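Papain-like protease (Human betacoronavirus 2c EMC/2012, PDB 4RNA) probably cleaves the viral replicase polyprotein as a papain-like cysteine protease and, as in related coronavirus enzymes, is likely to remove ubiquitin from host proteins. Local coordinates at residues V20-K25 and T45-K50; L32-F37 and Y57-L62. One frame throughout, in Å; residues are numbered along the deposited sequence.

In the fold
Both contacts reach the five-stranded mixed sheet whose strand order, 2-1-5-3-4, fits the ubiquitin-like, beta-grasp N-terminal domain of coronavirus papain-like proteases. Contact 1 lies at the end of edge strand 18-23, its centre about 39 Å from the chain centre; contact 2, its centre about 27 Å from that point, pairs strand 35-37 with strand 55-58 and borders helix 81-92. Their segments alternate along the chain, and their centres lie about 14 Å apart. Between them, V20 CG1 packs 4.2 Å from L32 CD1, joining strand 18-23 to the residue that leaves helix 28-31. The zinc site of C193, C196, C228 and C230 involves a different sheet; a phosphate, probably from the crystallisation liquor, sits beside contact 2.

Contact 1 (V20-K25 and T45-K50); sequences VVLNNK and TIPDEK
I46 and P47 lie against the backbone of N23, N24 and K25 at the end of an edge strand of the ubiquitin-like beta-grasp domain, where strand 18-23 gives way to the turn before helix 28-31. The touching parts run 118° apart and the two segments share no hydrogen bond: the loop crosses the strand end rather than pairing with it, and 256 Å² is buried. From CB, the I46 side chain divides toward two successive carbonyls. A chi1 of -54° sets CG1 beside the backbone N and leaves CG2 anti to it, and CG2 comes to 3.0 Å from N24 O, a tight approach. The other branch passes K25 O at 4.2 Å with CG1 and comes closer at the tip, CD1 lying 3.1 Å from K25 O. The P47 ring supplies the next part of the surface: CB, CG and CD all face N23 O, CG nearest at 3.4 Å, while CG also meets L22 CB at 4.3 Å. N23 O is not left to carbon alone, since Q31 NE2 donates to it. Within the turn, N23 OD1 accepts a hydrogen bond from N26 N, consistent with the chain bending here. N24, just past the strand, returns the contact: its CB touches P47 O at 3.2 Å.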
loop_
_atom_site.group_PDB
_atom_site.type_symbol
_atom_site.label_atom_id
_atom_site.label_comp_id
_atom_site.label_asym_id
_atom_site.label_seq_id
_atom_site.Cartn_x
_atom_site.Cartn_y
_atom_site.Cartn_z
ATOM N N VAL A 20 -15.985 -25.819 -13.985
ATOM C CA VAL A 20 -15.018 -26.751 -13.405
ATOM C C VAL A 20 -15.831 -27.887 -12.792
ATOM O O VAL A 20 -16.825 -27.628 -12.118
ATOM C CB VAL A 20 -14.112 -26.052 -12.324
ATOM C CG1 VAL A 20 -13.177 -27.063 -11.667
ATOM C CG2 VAL A 20 -13.281 -24.940 -13.012
ATOM N N VAL A 21 -15.395 -29.127 -13.019
ATOM C CA VAL A 21 -16.048 -30.296 -12.409
ATOM C C VAL A 21 -15.268 -30.726 -11.142
ATOM O O VAL A 21 -14.046 -30.929 -11.209
ATOM C CB VAL A 21 -16.084 -31.465 -13.435
ATOM C CG1 VAL A 21 -16.612 -32.736 -12.780
ATOM C CG2 VAL A 21 -16.927 -31.074 -14.645
ATOM N N LEU A 22 -15.963 -30.825 -10.018
ATOM C CA LEU A 22 -15.337 -31.176 -8.759
ATOM C C LEU A 22 -15.937 -32.498 -8.188
ATOM O O LEU A 22 -17.075 -32.857 -8.524
ATOM C CB LEU A 22 -15.658 -30.059 -7.757
ATOM C CG LEU A 22 -15.100 -28.673 -8.213
ATOM C CD1 LEU A 22 -15.660 -27.587 -7.306
ATOM C CD2 LEU A 22 -13.593 -28.670 -8.062
ATOM N N ASN A 23 -15.202 -33.180 -7.303
ATOM C CA ASN A 23 -15.750 -34.374 -6.578
ATOM C C ASN A 23 -16.077 -33.952 -5.200
ATOM O O ASN A 23 -15.710 -32.839 -4.806
ATOM C CB ASN A 23 -14.762 -35.541 -6.494
ATOM C CG ASN A 23 -13.489 -35.215 -5.712
ATOM O OD1 ASN A 23 -13.506 -34.905 -4.514
ATOM N ND2 ASN A 23 -12.401 -35.302 -6.367
ATOM N N ASN A 24 -16.717 -34.848 -4.460
ATOM C CA ASN A 24 -17.012 -34.576 -3.063
ATOM C C ASN A 24 -16.062 -35.315 -2.124
ATOM O O ASN A 24 -16.408 -35.562 -0.981
ATOM C CB ASN A 24 -18.500 -34.806 -2.721
ATOM C CG ASN A 24 -18.895 -36.283 -2.686
ATOM O OD1 ASN A 24 -18.170 -37.151 -3.177
ATOM N ND2 ASN A 24 -20.075 -36.570 -2.112
ATOM N N LYS A 25 -14.878 -35.670 -2.620
ATOM C CA LYS A 25 -13.832 -36.321 -1.796
ATOM C C LYS A 25 -12.928 -35.242 -1.139
ATOM O O LYS A 25 -12.910 -35.096 0.087
ATOM C CB LYS A 25 -12.938 -37.306 -2.611
ATOM C CG LYS A 25 -13.607 -38.174 -3.681
ATOM C CD LYS A 25 -12.725 -39.339 -4.168
ATOM C CE LYS A 25 -12.908 -39.692 -5.651
ATOM N NZ LYS A 25 -14.196 -39.279 -6.296
ATOM N N THR A 45 -13.672 -26.563 2.986
ATOM C CA THR A 45 -14.853 -27.404 2.999
ATOM C C THR A 45 -14.834 -28.337 1.810
ATOM O O THR A 45 -14.050 -28.154 0.834
ATOM C CB THR A 45 -16.157 -26.586 3.065
ATOM O OG1 THR A 45 -16.400 -25.957 1.800
ATOM C CG2 THR A 45 -16.080 -25.526 4.185
ATOM N N ILE A 46 -15.661 -29.383 1.900
ATOM C CA ILE A 46 -15.762 -30.364 0.800
ATOM C C ILE A 46 -16.951 -29.993 -0.070
ATOM O O ILE A 46 -18.067 -29.761 0.446
ATOM C CB ILE A 46 -15.991 -31.823 1.327
ATOM C CG1 ILE A 46 -14.916 -32.239 2.357
ATOM C CG2 ILE A 46 -16.038 -32.797 0.149
ATOM C CD1 ILE A 46 -13.556 -32.505 1.754
ATOM N N PRO A 47 -16.756 -29.954 -1.394
ATOM C CA PRO A 47 -17.916 -29.564 -2.241
ATOM C C PRO A 47 -19.122 -30.497 -2.082
ATOM O O PRO A 47 -18.970 -31.741 -1.918
ATOM C CB PRO A 47 -17.374 -29.715 -3.683
ATOM C CG PRO A 47 -15.892 -29.654 -3.529
ATOM C CD PRO A 47 -15.592 -30.321 -2.200
ATOM N N ASP A 48 -20.290 -29.887 -2.185
ATOM C CA ASP A 48 -21.564 -30.480 -1.831
ATOM C C ASP A 48 -22.527 -30.478 -3.051
ATOM O O ASP A 48 -22.450 -29.559 -3.902
ATOM C CB ASP A 48 -22.135 -29.638 -0.694
ATOM C CG ASP A 48 -23.354 -30.229 -0.103
ATOM O OD1 ASP A 48 -23.204 -31.011 0.859
ATOM O OD2 ASP A 48 -24.463 -29.913 -0.592
ATOM N N GLU A 49 -23.421 -31.488 -3.144
ATOM C CA GLU A 49 -24.474 -31.529 -4.201
ATOM C C GLU A 49 -25.187 -30.173 -4.271
ATOM O O GLU A 49 -25.523 -29.688 -5.353
ATOM C CB GLU A 49 -25.541 -32.627 -3.961
ATOM C CG GLU A 49 -25.071 -34.079 -3.886
ATOM C CD GLU A 49 -24.787 -34.558 -2.453
ATOM O OE1 GLU A 49 -25.697 -35.171 -1.817
ATOM O OE2 GLU A 49 -23.651 -34.318 -1.959
ATOM N N LYS A 50 -25.395 -29.563 -3.105
ATOM C CA LYS A 50 -26.126 -28.305 -3.007
ATOM C C LYS A 50 -25.527 -27.145 -3.828
ATOM O O LYS A 50 -26.276 -26.331 -4.386
ATOM C CB LYS A 50 -26.409 -27.991 -1.523
ATOM C CG LYS A 50 -27.572 -28.877 -1.031
ATOM C CD LYS A 50 -27.538 -29.386 0.407
ATOM C CE LYS A 50 -28.576 -30.505 0.537
ATOM N NZ LYS A 50 -29.314 -30.515 1.834
#

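Contact 2 (L32-F37 and Y57-L62); sequences LGCVFF and YLADNL. With PO4 (phosphate ion), chain F.
An antiparallel strand pair of the beta-grasp sheet is made here, F36 facing Y57 as a hydrogen-bonded pair and V35 facing L58 as a non-hydrogen-bonded one. F36 N donates to Y57 O at 2.8 Å and Y57 N returns to F36 O at 2.9 Å. The pairing runs on past strand 55-58, with A59 N 2.7 Å from C34 O. Beyond that a side chain replaces the backbone as acceptor: D60 OD1 takes C34 N at 2.9 Å, almost straight at 172° but from above the carboxylate, 36° out of its plane. D60 reaches it because its CG stands between its own N and carbonyl carbon, chi1 61°. On the V35 face, L58 CD1 meets V35 CG1 at 3.7 Å and also lies against C34 O. F36 and Y57 meet on the other face through their CB atoms, 4.1 Å apart; there Y86 of helix 81-92 packs on the F36 ring edge-to-face. At the far end one water donates to N61 O and, weakly, to L32 O. A phosphate, probably from the crystallisation liquor, lies near L62 N, but its placement is doubtful. With both its N-H and its carbonyl engaged, C34 is held at two points just before its strand, and the bond from its N-H probably helps stabilise the D60 carboxylate in this largely buried contact.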
loop_
_atom_site.group_PDB
_atom_site.type_symbol
_atom_site.label_atom_id
_atom_site.label_comp_id
_atom_site.label_asym_id
_atom_site.label_seq_id
_atom_site.Cartn_x
_atom_site.Cartn_y
_atom_site.Cartn_z
ATOM N N LEU A 32 -9.052 -26.923 -6.368
ATOM C CA LEU A 32 -9.210 -25.667 -7.166
ATOM C C LEU A 32 -8.373 -24.514 -6.603
ATOM O O LEU A 32 -7.529 -23.955 -7.269
ATOM C CB LEU A 32 -10.697 -25.325 -7.194
ATOM C CG LEU A 32 -11.311 -24.205 -7.985
ATOM C CD1 LEU A 32 -10.923 -24.335 -9.477
ATOM C CD2 LEU A 32 -12.853 -24.213 -7.715
ATOM N N GLY A 33 -8.589 -24.149 -5.351
ATOM C CA GLY A 33 -7.786 -23.052 -4.788
ATOM C C GLY A 33 -8.632 -22.382 -3.741
ATOM O O GLY A 33 -9.621 -23.002 -3.308
ATOM N N CYS A 34 -8.268 -21.153 -3.368
ATOM C CA CYS A 34 -8.978 -20.366 -2.364
ATOM C C CYS A 34 -10.247 -19.826 -3.030
ATOM O O CYS A 34 -10.169 -19.114 -4.041
ATOM C CB CYS A 34 -8.128 -19.186 -1.898
ATOM S SG CYS A 34 -9.056 -18.192 -0.686
ATOM N N VAL A 35 -11.398 -20.157 -2.460
ATOM C CA VAL A 35 -12.672 -19.805 -3.132
ATOM C C VAL A 35 -13.651 -19.210 -2.142
ATOM O O VAL A 35 -13.778 -19.669 -0.981
ATOM C CB VAL A 35 -13.359 -21.038 -3.820
ATOM C CG1 VAL A 35 -12.680 -21.429 -5.122
ATOM C CG2 VAL A 35 -13.399 -22.202 -2.858
ATOM N N PHE A 36 -14.382 -18.216 -2.622
ATOM C CA PHE A 36 -15.411 -17.588 -1.745
ATOM C C PHE A 36 -16.770 -17.879 -2.357
ATOM O O PHE A 36 -16.927 -17.883 -3.600
ATOM C CB PHE A 36 -15.236 -16.061 -1.706
ATOM C CG PHE A 36 -14.134 -15.609 -0.787
ATOM C CD1 PHE A 36 -12.838 -15.951 -1.047
ATOM C CD2 PHE A 36 -14.451 -14.938 0.427
ATOM C CE1 PHE A 36 -11.803 -15.553 -0.188
ATOM C CE2 PHE A 36 -13.436 -14.518 1.287
ATOM C CZ PHE A 36 -12.114 -14.855 0.984
ATOM N N PHE A 37 -17.766 -18.025 -1.495
ATOM C CA PHE A 37 -19.151 -18.158 -1.924
ATOM C C PHE A 37 -20.023 -17.357 -0.987
ATOM O O PHE A 37 -19.977 -17.533 0.247
ATOM C CB PHE A 37 -19.592 -19.621 -1.884
ATOM C CG PHE A 37 -21.055 -19.823 -2.210
ATOM C CD1 PHE A 37 -21.501 -19.818 -3.540
ATOM C CD2 PHE A 37 -21.994 -20.023 -1.188
ATOM C CE1 PHE A 37 -22.856 -20.006 -3.846
ATOM C CE2 PHE A 37 -23.347 -20.197 -1.487
ATOM C CZ PHE A 37 -23.780 -20.198 -2.814
ATOM N N TYR A 57 -16.277 -17.606 -6.432
ATOM C CA TYR A 57 -15.284 -16.538 -6.611
ATOM C C TYR A 57 -13.897 -17.045 -6.303
ATOM O O TYR A 57 -13.601 -17.351 -5.217
ATOM C CB TYR A 57 -15.650 -15.320 -5.750
ATOM C CG TYR A 57 -16.509 -14.453 -6.553
ATOM C CD1 TYR A 57 -17.885 -14.657 -6.591
ATOM C CD2 TYR A 57 -15.934 -13.466 -7.371
ATOM C CE1 TYR A 57 -18.686 -13.868 -7.417
ATOM C CE2 TYR A 57 -16.727 -12.649 -8.160
ATOM C CZ TYR A 57 -18.082 -12.883 -8.201
ATOM O OH TYR A 57 -18.824 -12.053 -9.006
ATOM N N LEU A 58 -13.037 -17.197 -7.289
ATOM C CA LEU A 58 -11.691 -17.773 -7.032
ATOM C C LEU A 58 -10.700 -16.656 -6.602
ATOM O O LEU A 58 -10.721 -15.549 -7.170
ATOM C CB LEU A 58 -11.148 -18.465 -8.301
ATOM C CG LEU A 58 -9.779 -19.185 -8.175
ATOM C CD1 LEU A 58 -9.746 -20.379 -7.156
ATOM C CD2 LEU A 58 -9.436 -19.702 -9.559
ATOM N N ALA A 59 -9.858 -16.902 -5.590
ATOM C CA ALA A 59 -8.926 -15.838 -5.075
ATOM C C ALA A 59 -7.455 -16.158 -5.459
ATOM O O ALA A 59 -6.609 -15.289 -5.355
ATOM C CB ALA A 59 -9.063 -15.612 -3.560
ATOM N N ASP A 60 -7.132 -17.389 -5.897
ATOM C CA ASP A 60 -5.706 -17.729 -6.220
ATOM C C ASP A 60 -5.710 -18.947 -7.048
ATOM O O ASP A 60 -6.767 -19.490 -7.307
ATOM C CB ASP A 60 -4.747 -17.836 -4.979
ATOM C CG ASP A 60 -5.170 -18.954 -3.960
ATOM O OD1 ASP A 60 -5.834 -19.957 -4.374
ATOM O OD2 ASP A 60 -4.813 -18.828 -2.740
ATOM N N ASN A 61 -4.554 -19.302 -7.612
ATOM C CA ASN A 61 -4.520 -20.330 -8.638
ATOM C C ASN A 61 -5.200 -20.079 -9.951
ATOM O O ASN A 61 -5.791 -21.018 -10.463
ATOM C CB ASN A 61 -5.156 -21.609 -8.136
ATOM C CG ASN A 61 -4.212 -22.368 -7.389
ATOM O OD1 ASN A 61 -4.436 -22.600 -6.199
ATOM N ND2 ASN A 61 -3.061 -22.648 -8.007
ATOM N N LEU A 62 -5.012 -18.893 -10.553
ATOM C CA LEU A 62 -5.912 -18.455 -11.554
ATOM C C LEU A 62 -5.209 -18.939 -12.824
ATOM O O LEU A 62 -3.964 -19.036 -12.842
ATOM C CB LEU A 62 -5.967 -16.894 -11.595
ATOM C CG LEU A 62 -6.306 -15.955 -10.420
ATOM C CD1 LEU A 62 -6.639 -14.543 -10.928
ATOM C CD2 LEU A 62 -7.309 -16.453 -9.364
HETATM P P PO4 F . -1.953 -17.053 -9.124
HETATM O O1 PO4 F . -1.195 -18.094 -9.928
HETATM O O2 PO4 F . -2.210 -15.837 -9.986
HETATM O O3 PO4 F . -3.308 -17.528 -8.691
HETATM O O4 PO4 F . -1.097 -16.709 -7.917
HETATM O O HOH W 1 -7.766 -22.918 -10.426
#